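PDB 6CCA: DisA protein from Sorangium cellulosum, which probably transfers methyl groups to carbon in disorazol polyketide biosynthesis, acting as a gem-dimethylating methyltransferase of a trans-acyltransferase assembly line. Local coordinates for residues L286-A297 against T318-L326; I206-V217 against S241-H252. All blocks are in the same frame, centred on the assembly; numbering follows the deposited sequence.

Contact 1 (L286-A297 against T318-L326); sequences LEGDVVAQGFSA and TLQSIKRLL
L325 reaches out of helix 315-325 and pushes its forked end into the loop 286-297. Its CB starts off to one flank of the loop. CG lies beside the backbone N, with chi1 at -69°, and this swings the branches over to the loop. CG itself comes within 4.1 Å of V290 CG2. From there the two methyls part. L325 CD1 goes to L286, whose CD2 is 3.9 Å away, and also touches V290 CG1. L325 CD2 meets F295 CB at 3.7 Å, near the carbonyl O of S296. V290 and L325 meet tip to tip, V290 CG2 to L325 CD2 3.8 Å, while F295 offers only the root of its side chain. The F295 ring turns away toward F300 of strand 300-306 and the loop residues Q282 and L284.

L286 covers the preceding turns of the helix. L286 CD1 touches both T318 CG2 (3.8 Å) and I322 CG1 (4.0 Å), with the L286 and T318 side chains nearly at right angles. At the other end A297 CA makes a CH...O contact with R324 O at 3.4 Å.

The loop holds its own shape. D289 OD1 accepts from A292 N in an Asx motif, and V291 to G294 form a type I turn. In the methyltransferase domain this loop leads from strand 279-281 to strand 300-306.

Polar groups mostly look elsewhere: E287 to K313, T318 to T312 and R324 to T24. S321 OG lies 3.5 Å from L286 O, at most a weak and unsettled hydrogen bond. Between the two segments, cohesion thus rests mainly on aliphatic packing around L325. Directional bonds come just after the loop, where backbone hydrogen bonds join R324 with E298 and L325 with F300.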
loop_
_atom_site.group_PDB
_atom_site.type_symbol
_atom_site.label_atom_id
_atom_site.label_comp_id
_atom_site.label_asym_id
_atom_site.label_seq_id
_atom_site.Cartn_x
_atom_site.Cartn_y
_atom_site.Cartn_z
ATOM N N LEU A 286 13.273 3.753 -8.539
ATOM C CA LEU A 286 13.970 2.450 -8.442
ATOM C C LEU A 286 13.999 1.746 -9.802
ATOM O O LEU A 286 14.897 0.911 -10.050
ATOM C CB LEU A 286 13.287 1.499 -7.453
ATOM C CG LEU A 286 13.547 1.696 -5.979
ATOM C CD1 LEU A 286 12.619 0.742 -5.205
ATOM C CD2 LEU A 286 15.015 1.477 -5.612
ATOM N N GLU A 287 13.001 2.095 -10.625
ATOM C CA GLU A 287 12.913 1.651 -11.999
ATOM C C GLU A 287 14.006 2.232 -12.903
ATOM O O GLU A 287 14.104 1.855 -14.033
ATOM C CB GLU A 287 11.524 1.948 -12.573
ATOM C CG GLU A 287 10.405 1.039 -11.976
ATOM C CD GLU A 287 9.057 1.205 -12.671
ATOM O OE1 GLU A 287 8.206 1.944 -12.210
ATOM O OE2 GLU A 287 8.810 0.610 -13.718
ATOM N N GLY A 288 14.817 3.150 -12.424
ATOM C CA GLY A 288 15.922 3.629 -13.206
ATOM C C GLY A 288 17.222 3.123 -12.678
ATOM O O GLY A 288 17.284 2.176 -11.936
ATOM N N ASP A 289 18.266 3.813 -13.021
ATOM C CA ASP A 289 19.578 3.361 -12.714
ATOM C C ASP A 289 19.996 3.996 -11.398
ATOM O O ASP A 289 20.283 5.181 -11.338
ATOM C CB ASP A 289 20.514 3.753 -13.869
ATOM C CG ASP A 289 21.986 3.520 -13.569
ATOM O OD1 ASP A 289 22.371 3.212 -12.415
ATOM O OD2 ASP A 289 22.776 3.679 -14.526
ATOM N N VAL A 290 20.073 3.181 -10.332
ATOM C CA VAL A 290 20.218 3.764 -8.995
ATOM C C VAL A 290 21.568 4.423 -8.820
ATOM O O VAL A 290 21.704 5.429 -8.156
ATOM C CB VAL A 290 19.875 2.747 -7.885
ATOM C CG1 VAL A 290 18.439 2.235 -8.080
ATOM C CG2 VAL A 290 20.868 1.596 -7.910
ATOM N N VAL A 291 22.607 3.924 -9.467
ATOM C CA VAL A 291 23.902 4.580 -9.317
ATOM C C VAL A 291 23.988 5.898 -10.075
ATOM O O VAL A 291 24.518 6.899 -9.559
ATOM C CB VAL A 291 25.048 3.619 -9.750
ATOM C CG1 VAL A 291 26.403 4.307 -9.690
ATOM C CG2 VAL A 291 25.020 2.379 -8.884
ATOM N N ALA A 292 23.473 5.906 -11.312
ATOM C CA ALA A 292 23.256 7.158 -12.059
ATOM C C ALA A 292 22.573 8.197 -11.180
ATOM O O ALA A 292 22.917 9.370 -11.235
ATOM C CB ALA A 292 22.444 6.907 -13.326
ATOM N N GLN A 293 21.652 7.757 -10.305
ATOM C CA GLN A 293 20.922 8.696 -9.436
ATOM C C GLN A 293 21.643 9.135 -8.167
ATOM O O GLN A 293 21.100 9.875 -7.379
ATOM C CB GLN A 293 19.540 8.170 -9.148
ATOM C CG GLN A 293 18.706 7.898 -10.378
ATOM C CD GLN A 293 17.425 7.222 -10.097
ATOM O OE1 GLN A 293 16.470 7.828 -9.541
ATOM N NE2 GLN A 293 17.321 5.976 -10.532
ATOM N N GLY A 294 22.897 8.690 -7.972
ATOM C CA GLY A 294 23.710 9.123 -6.894
ATOM C C GLY A 294 23.668 8.200 -5.673
ATOM O O GLY A 294 23.943 8.670 -4.602
ATOM N N PHE A 295 23.258 6.945 -5.832
ATOM C CA PHE A 295 23.164 5.912 -4.756
ATOM C C PHE A 295 24.064 4.667 -5.035
ATOM O O PHE A 295 23.774 3.846 -5.934
ATOM C CB PHE A 295 21.761 5.341 -4.677
ATOM C CG PHE A 295 20.728 6.349 -4.313
ATOM C CD1 PHE A 295 20.092 7.099 -5.307
ATOM C CD2 PHE A 295 20.412 6.572 -2.997
ATOM C CE1 PHE A 295 19.158 8.043 -4.959
ATOM C CE2 PHE A 295 19.505 7.538 -2.651
ATOM C CZ PHE A 295 18.896 8.279 -3.637
ATOM N N SER A 296 25.046 4.443 -4.212
ATOM C CA SER A 296 25.967 3.349 -4.505
ATOM C C SER A 296 25.477 1.939 -4.104
ATOM O O SER A 296 24.630 1.768 -3.196
ATOM C CB SER A 296 27.317 3.681 -3.892
ATOM O OG SER A 296 27.149 4.005 -2.550
ATOM N N ALA A 297 26.001 0.950 -4.803
ATOM C CA ALA A 297 25.811 -0.426 -4.452
ATOM C C ALA A 297 26.288 -0.767 -3.053
ATOM O O ALA A 297 27.292 -0.238 -2.598
ATOM C CB ALA A 297 26.592 -1.330 -5.406
ATOM N N THR A 318 12.544 -4.506 -9.769
ATOM C CA THR A 318 12.604 -3.551 -8.697
ATOM C C THR A 318 13.251 -4.169 -7.461
ATOM O O THR A 318 14.100 -3.549 -6.838
ATOM C CB THR A 318 11.183 -3.024 -8.426
ATOM O OG1 THR A 318 10.776 -2.192 -9.516
ATOM C CG2 THR A 318 11.095 -2.202 -7.129
ATOM N N LEU A 319 12.923 -5.420 -7.176
ATOM C CA LEU A 319 13.541 -6.141 -6.090
ATOM C C LEU A 319 15.046 -6.344 -6.278
ATOM O O LEU A 319 15.800 -6.264 -5.305
ATOM C CB LEU A 319 12.888 -7.489 -5.863
ATOM C CG LEU A 319 11.441 -7.382 -5.363
ATOM C CD1 LEU A 319 10.796 -8.770 -5.389
ATOM C CD2 LEU A 319 11.356 -6.771 -3.959
ATOM N N GLN A 320 15.471 -6.565 -7.529
ATOM C CA GLN A 320 16.887 -6.755 -7.810
ATOM C C GLN A 320 17.594 -5.444 -7.640
ATOM O O GLN A 320 18.724 -5.440 -7.167
ATOM C CB GLN A 320 17.114 -7.381 -9.214
ATOM C CG GLN A 320 16.726 -8.850 -9.261
ATOM C CD GLN A 320 17.551 -9.717 -8.322
ATOM O OE1 GLN A 320 18.786 -9.514 -8.169
ATOM N NE2 GLN A 320 16.916 -10.663 -7.691
ATOM N N SER A 321 16.951 -4.308 -7.935
ATOM C CA SER A 321 17.644 -3.039 -7.706
ATOM C C SER A 321 17.787 -2.782 -6.226
ATOM O O SER A 321 18.775 -2.235 -5.785
ATOM C CB SER A 321 16.942 -1.818 -8.298
ATOM O OG SER A 321 16.892 -1.932 -9.658
ATOM N N ILE A 322 16.750 -3.156 -5.468
ATOM C CA ILE A 322 16.836 -3.091 -3.976
ATOM C C ILE A 322 18.026 -3.929 -3.445
ATOM O O ILE A 322 18.784 -3.466 -2.589
ATOM C CB ILE A 322 15.504 -3.513 -3.361
ATOM C CG1 ILE A 322 14.518 -2.383 -3.636
ATOM C CG2 ILE A 322 15.601 -3.732 -1.863
ATOM C CD1 ILE A 322 13.068 -2.722 -3.242
ATOM N N LYS A 323 18.178 -5.137 -3.981
ATOM C CA LYS A 323 19.307 -6.010 -3.644
ATOM C C LYS A 323 20.665 -5.410 -3.991
ATOM O O LYS A 323 21.605 -5.602 -3.257
ATOM C CB LYS A 323 19.150 -7.394 -4.287
ATOM C CG LYS A 323 18.066 -8.183 -3.643
ATOM C CD LYS A 323 18.043 -9.614 -4.096
ATOM C CE LYS A 323 18.971 -10.500 -3.287
ATOM N NZ LYS A 323 19.175 -11.773 -4.034
ATOM N N ARG A 324 20.733 -4.623 -5.043
ATOM C CA ARG A 324 21.973 -3.922 -5.420
ATOM C C ARG A 324 22.307 -2.888 -4.378
ATOM O O ARG A 324 23.451 -2.780 -3.992
ATOM C CB ARG A 324 21.806 -3.251 -6.804
ATOM C CG ARG A 324 23.019 -2.448 -7.281
ATOM C CD ARG A 324 22.986 -2.245 -8.806
ATOM N NE ARG A 324 22.908 -3.560 -9.477
ATOM C CZ ARG A 324 23.923 -4.444 -9.525
ATOM N NH1 ARG A 324 25.105 -4.166 -8.961
ATOM N NH2 ARG A 324 23.756 -5.616 -10.135
ATOM N N LEU A 325 21.297 -2.137 -3.920
ATOM C CA LEU A 325 21.477 -1.090 -2.935
ATOM C C LEU A 325 21.765 -1.634 -1.526
ATOM O O LEU A 325 22.479 -1.010 -0.747
ATOM C CB LEU A 325 20.238 -0.225 -2.830
ATOM C CG LEU A 325 19.978 0.653 -4.061
ATOM C CD1 LEU A 325 18.567 1.161 -4.128
ATOM C CD2 LEU A 325 20.968 1.826 -4.086
ATOM N N LEU A 326 21.143 -2.766 -1.189
ATOM C CA LEU A 326 21.339 -3.349 0.157
ATOM C C LEU A 326 22.695 -4.038 0.302
ATOM O O LEU A 326 23.175 -4.704 -0.626
ATOM C CB LEU A 326 20.283 -4.436 0.387
ATOM C CG LEU A 326 18.903 -3.988 0.861
ATOM C CD1 LEU A 326 17.977 -5.191 0.898
ATOM C CD2 LEU A 326 18.955 -3.308 2.229
#

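Contact 2 (I206-V217 against S241-H252); sequences IKSLLVFLDARV and SVLEALSSHARH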
loop_
_atom_site.group_PDB
_atom_site.type_symbol
_atom_site.label_atom_id
_atom_site.label_comp_id
_atom_site.label_asym_id
_atom_site.label_seq_id
_atom_site.Cartn_x
_atom_site.Cartn_y
_atom_site.Cartn_z
ATOM N N ILE A 206 8.403 0.453 12.743
ATOM C CA ILE A 206 9.272 1.138 13.688
ATOM C C ILE A 206 9.962 0.090 14.563
ATOM O O ILE A 206 11.152 0.139 14.764
ATOM C CB ILE A 206 8.504 2.140 14.552
ATOM C CG1 ILE A 206 8.130 3.370 13.714
ATOM C CG2 ILE A 206 9.379 2.673 15.719
ATOM C CD1 ILE A 206 7.180 4.359 14.371
ATOM N N LYS A 207 9.198 -0.840 15.078
ATOM C CA LYS A 207 9.763 -1.901 15.904
ATOM C C LYS A 207 10.839 -2.666 15.148
ATOM O O LYS A 207 11.902 -3.030 15.717
ATOM C CB LYS A 207 8.626 -2.872 16.324
ATOM C CG LYS A 207 9.058 -4.033 17.246
ATOM C CD LYS A 207 9.688 -3.477 18.462
ATOM C CE LYS A 207 9.733 -4.454 19.642
ATOM N NZ LYS A 207 10.782 -3.921 20.589
ATOM N N SER A 208 10.593 -2.982 13.874
ATOM C CA SER A 208 11.559 -3.692 13.115
ATOM C C SER A 208 12.848 -2.928 13.042
ATOM O O SER A 208 13.921 -3.506 13.123
ATOM C CB SER A 208 11.056 -4.019 11.722
ATOM O OG SER A 208 9.832 -4.777 11.678
ATOM N N LEU A 209 12.764 -1.615 12.815
ATOM C CA LEU A 209 13.953 -0.828 12.665
ATOM C C LEU A 209 14.739 -0.746 13.972
ATOM O O LEU A 209 15.984 -0.803 13.975
ATOM C CB LEU A 209 13.611 0.587 12.129
ATOM C CG LEU A 209 12.907 0.627 10.766
ATOM C CD1 LEU A 209 12.556 2.099 10.469
ATOM C CD2 LEU A 209 13.671 0.023 9.604
ATOM N N LEU A 210 14.033 -0.576 15.081
ATOM C CA LEU A 210 14.679 -0.460 16.356
ATOM C C LEU A 210 15.316 -1.775 16.762
ATOM O O LEU A 210 16.412 -1.784 17.359
ATOM C CB LEU A 210 13.674 0.011 17.379
ATOM C CG LEU A 210 13.277 1.487 17.215
ATOM C CD1 LEU A 210 12.294 1.891 18.273
ATOM C CD2 LEU A 210 14.444 2.457 17.267
ATOM N N VAL A 211 14.681 -2.897 16.411
ATOM C CA VAL A 211 15.303 -4.210 16.699
ATOM C C VAL A 211 16.576 -4.375 15.887
ATOM O O VAL A 211 17.644 -4.847 16.368
ATOM C CB VAL A 211 14.272 -5.321 16.470
ATOM C CG1 VAL A 211 14.917 -6.692 16.249
ATOM C CG2 VAL A 211 13.296 -5.271 17.632
ATOM N N PHE A 212 16.532 -3.902 14.670
ATOM C CA PHE A 212 17.735 -3.943 13.838
ATOM C C PHE A 212 18.851 -3.126 14.465
ATOM O O PHE A 212 20.008 -3.606 14.590
ATOM C CB PHE A 212 17.433 -3.442 12.425
ATOM C CG PHE A 212 18.588 -3.574 11.506
ATOM C CD1 PHE A 212 19.572 -2.633 11.459
ATOM C CD2 PHE A 212 18.733 -4.745 10.759
ATOM C CE1 PHE A 212 20.634 -2.817 10.579
ATOM C CE2 PHE A 212 19.780 -4.926 9.890
ATOM C CZ PHE A 212 20.745 -3.954 9.818
ATOM N N LEU A 213 18.540 -1.914 14.844
ATOM C CA LEU A 213 19.531 -1.031 15.410
ATOM C C LEU A 213 20.092 -1.599 16.705
ATOM O O LEU A 213 21.256 -1.537 16.932
ATOM C CB LEU A 213 18.996 0.382 15.603
ATOM C CG LEU A 213 18.831 1.128 14.286
ATOM C CD1 LEU A 213 17.888 2.296 14.371
ATOM C CD2 LEU A 213 20.151 1.614 13.784
ATOM N N ASP A 214 19.234 -2.155 17.521
ATOM C CA ASP A 214 19.677 -2.718 18.783
ATOM C C ASP A 214 20.649 -3.844 18.571
ATOM O O ASP A 214 21.542 -3.999 19.310
ATOM C CB ASP A 214 18.524 -3.248 19.587
ATOM C CG ASP A 214 17.764 -2.180 20.276
ATOM O OD1 ASP A 214 18.242 -1.047 20.431
ATOM O OD2 ASP A 214 16.652 -2.505 20.655
ATOM N N ALA A 215 20.437 -4.641 17.558
ATOM C CA ALA A 215 21.360 -5.698 17.218
ATOM C C ALA A 215 22.705 -5.250 16.664
ATOM O O ALA A 215 23.690 -5.836 16.959
ATOM C CB ALA A 215 20.718 -6.653 16.251
ATOM N N ARG A 216 22.726 -4.219 15.854
ATOM C CA ARG A 216 23.929 -3.825 15.159
ATOM C C ARG A 216 24.746 -2.792 15.895
ATOM O O ARG A 216 25.964 -2.795 15.801
ATOM C CB ARG A 216 23.588 -3.170 13.824
ATOM C CG ARG A 216 22.931 -4.084 12.811
ATOM C CD ARG A 216 23.816 -5.144 12.183
ATOM N NE ARG A 216 25.232 -4.824 12.080
ATOM C CZ ARG A 216 25.806 -4.035 11.181
ATOM N NH1 ARG A 216 25.096 -3.393 10.236
ATOM N NH2 ARG A 216 27.120 -3.879 11.257
ATOM N N VAL A 217 24.087 -1.853 16.548
ATOM C CA VAL A 217 24.802 -0.689 17.121
ATOM C C VAL A 217 25.956 -1.137 18.011
ATOM O O VAL A 217 27.066 -0.599 17.878
ATOM C CB VAL A 217 23.868 0.266 17.883
ATOM C CG1 VAL A 217 24.597 1.120 18.907
ATOM C CG2 VAL A 217 23.170 1.170 16.871
ATOM N N SER A 241 6.888 9.815 12.395
ATOM C CA SER A 241 6.980 9.012 13.554
ATOM C C SER A 241 8.168 8.055 13.491
ATOM O O SER A 241 8.719 7.712 14.525
ATOM C CB SER A 241 5.626 8.352 13.836
ATOM O OG SER A 241 5.429 7.325 12.886
ATOM N N VAL A 242 8.573 7.615 12.302
ATOM C CA VAL A 242 9.783 6.867 12.188
ATOM C C VAL A 242 11.014 7.671 12.661
ATOM O O VAL A 242 11.847 7.207 13.479
ATOM C CB VAL A 242 9.991 6.359 10.754
ATOM C CG1 VAL A 242 11.364 5.730 10.603
ATOM C CG2 VAL A 242 8.888 5.346 10.352
ATOM N N LEU A 243 11.132 8.877 12.133
ATOM C CA LEU A 243 12.283 9.698 12.452
ATOM C C LEU A 243 12.283 10.015 13.971
ATOM O O LEU A 243 13.313 10.050 14.610
ATOM C CB LEU A 243 12.222 10.966 11.618
ATOM C CG LEU A 243 12.362 10.788 10.116
ATOM C CD1 LEU A 243 12.319 12.167 9.440
ATOM C CD2 LEU A 243 13.607 10.062 9.692
ATOM N N GLU A 244 11.130 10.303 14.547
ATOM C CA GLU A 244 11.107 10.579 15.975
ATOM C C GLU A 244 11.571 9.348 16.769
ATOM O O GLU A 244 12.376 9.465 17.714
ATOM C CB GLU A 244 9.729 11.035 16.430
ATOM C CG GLU A 244 9.692 11.451 17.903
ATOM C CD GLU A 244 10.636 12.642 18.236
ATOM O OE1 GLU A 244 11.088 13.438 17.351
ATOM O OE2 GLU A 244 10.996 12.786 19.411
ATOM N N ALA A 245 11.094 8.163 16.386
ATOM C CA ALA A 245 11.508 6.927 17.125
ATOM C C ALA A 245 12.983 6.658 16.955
ATOM O O ALA A 245 13.666 6.105 17.837
ATOM C CB ALA A 245 10.710 5.708 16.657
ATOM N N LEU A 246 13.529 7.020 15.807
ATOM C CA LEU A 246 14.925 6.719 15.551
ATOM C C LEU A 246 15.891 7.752 16.105
ATOM O O LEU A 246 17.087 7.513 16.065
ATOM C CB LEU A 246 15.155 6.523 14.067
ATOM C CG LEU A 246 15.006 5.103 13.513
ATOM C CD1 LEU A 246 13.784 4.379 13.986
ATOM C CD2 LEU A 246 15.002 5.190 11.995
ATOM N N SER A 247 15.382 8.907 16.527
ATOM C CA SER A 247 16.237 10.098 16.639
ATOM C C SER A 247 17.268 9.923 17.762
ATOM O O SER A 247 18.316 10.516 17.684
ATOM C CB SER A 247 15.434 11.385 16.849
ATOM O OG SER A 247 14.629 11.247 17.994
ATOM N N SER A 248 16.966 9.094 18.763
ATOM C CA SER A 248 17.941 8.752 19.811
ATOM C C SER A 248 19.143 7.976 19.309
ATOM O O SER A 248 20.131 7.916 20.043
ATOM C CB SER A 248 17.291 7.943 20.940
ATOM O OG SER A 248 17.002 6.612 20.510
ATOM N N HIS A 249 19.087 7.366 18.110
ATOM C CA HIS A 249 20.246 6.749 17.497
ATOM C C HIS A 249 20.976 7.634 16.559
ATOM O O HIS A 249 21.829 7.158 15.797
ATOM C CB HIS A 249 19.863 5.509 16.664
ATOM C CG HIS A 249 19.474 4.345 17.498
ATOM N ND1 HIS A 249 18.210 4.208 18.023
ATOM C CD2 HIS A 249 20.192 3.298 17.958
ATOM C CE1 HIS A 249 18.153 3.101 18.737
ATOM N NE2 HIS A 249 19.339 2.521 18.699
ATOM N N ALA A 250 20.620 8.908 16.569
ATOM C CA ALA A 250 21.123 9.821 15.571
ATOM C C ALA A 250 22.622 9.697 15.359
ATOM O O ALA A 250 23.070 9.770 14.230
ATOM C CB ALA A 250 20.730 11.236 15.886
ATOM N N ARG A 251 23.410 9.460 16.398
ATOM C CA ARG A 251 24.874 9.510 16.209
ATOM C C ARG A 251 25.450 8.364 15.390
ATOM O O ARG A 251 26.521 8.511 14.764
ATOM C CB ARG A 251 25.591 9.706 17.553
ATOM C CG ARG A 251 26.147 8.477 18.255
ATOM C CD ARG A 251 26.604 8.878 19.667
ATOM N NE ARG A 251 26.577 7.739 20.587
ATOM C CZ ARG A 251 25.469 7.157 21.064
ATOM N NH1 ARG A 251 24.260 7.583 20.718
ATOM N NH2 ARG A 251 25.574 6.120 21.891
ATOM N N HIS A 252 24.754 7.236 15.331
ATOM C CA HIS A 252 25.202 6.186 14.396
ATOM C C HIS A 252 24.222 5.863 13.268
ATOM O O HIS A 252 24.220 4.776 12.746
ATOM C CB HIS A 252 25.626 4.931 15.128
ATOM C CG HIS A 252 25.107 4.857 16.511
ATOM N ND1 HIS A 252 23.780 4.622 16.785
ATOM C CD2 HIS A 252 25.733 4.982 17.706
ATOM C CE1 HIS A 252 23.601 4.631 18.095
ATOM N NE2 HIS A 252 24.772 4.838 18.675
#
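H249 carries L213 over one face of its imidazole. L213 CB stands 4.0 Å from the ring centroid, 23° off the normal, a CH-pi contact displaced toward the rim. H249 chi1 of -72° sets CG beside the backbone N, with the ring turned to helix 206-216. V217 CG2 and D214 OD1 lie at the edge, near the ring plane. D214 OD1 is 4.1 Å from H249 NE2, too far for a bond, though the carboxylate might still favour a protonated ring. H249 ND1 is buried without a polar partner. The H252 ring has V217 CG1 over one face, also as CH-pi, and V217 CG2 approaches H252 ND1 to 3.5 Å. The R251 guanidinium lies with one face against H252 NE2.

The segments 206-216 and 241-246 run in roughly the same direction, their axes approaching to 10.2 Å and crossing at -29°. They pack against one side of the parallel strands of the methyltransferase core: L213 reaches I226 and L246 reaches I228.

Further back the contact is aliphatic. I206 CG2 presses on A245 CB at 3.4 Å, tighter than usual for two carbons. The I206 and V242 side chains slide past each other in opposite directions, CG1 to CG2 4.0 Å. L209 crosses V242 at about a right angle, CD1 to CG1 3.8 Å. L210 CD2 meets L246 CD1.

In the fold
Contact 2 comes first along the chain and closes before contact 1 opens. Their centres are 23 Å apart, and their nearest atoms about 8 Å, without touching. They lie on opposite sides of one mixed sheet. Contact 2 packs helices 196-216 and 239-246 on strands 226-231 and 253-257. Contact 1 joins helix 315-325 to the loop ahead of strand 300-306, with L325 resting on F300. A salt bridge from R216 to D301 ties the contact 2 helix to strand 300-306, which contact 1 also borders. An edge-to-face stack of F212 on W331 reaches strand 330-337. This layering is consistent with the Rossmann-like class I methyltransferase fold.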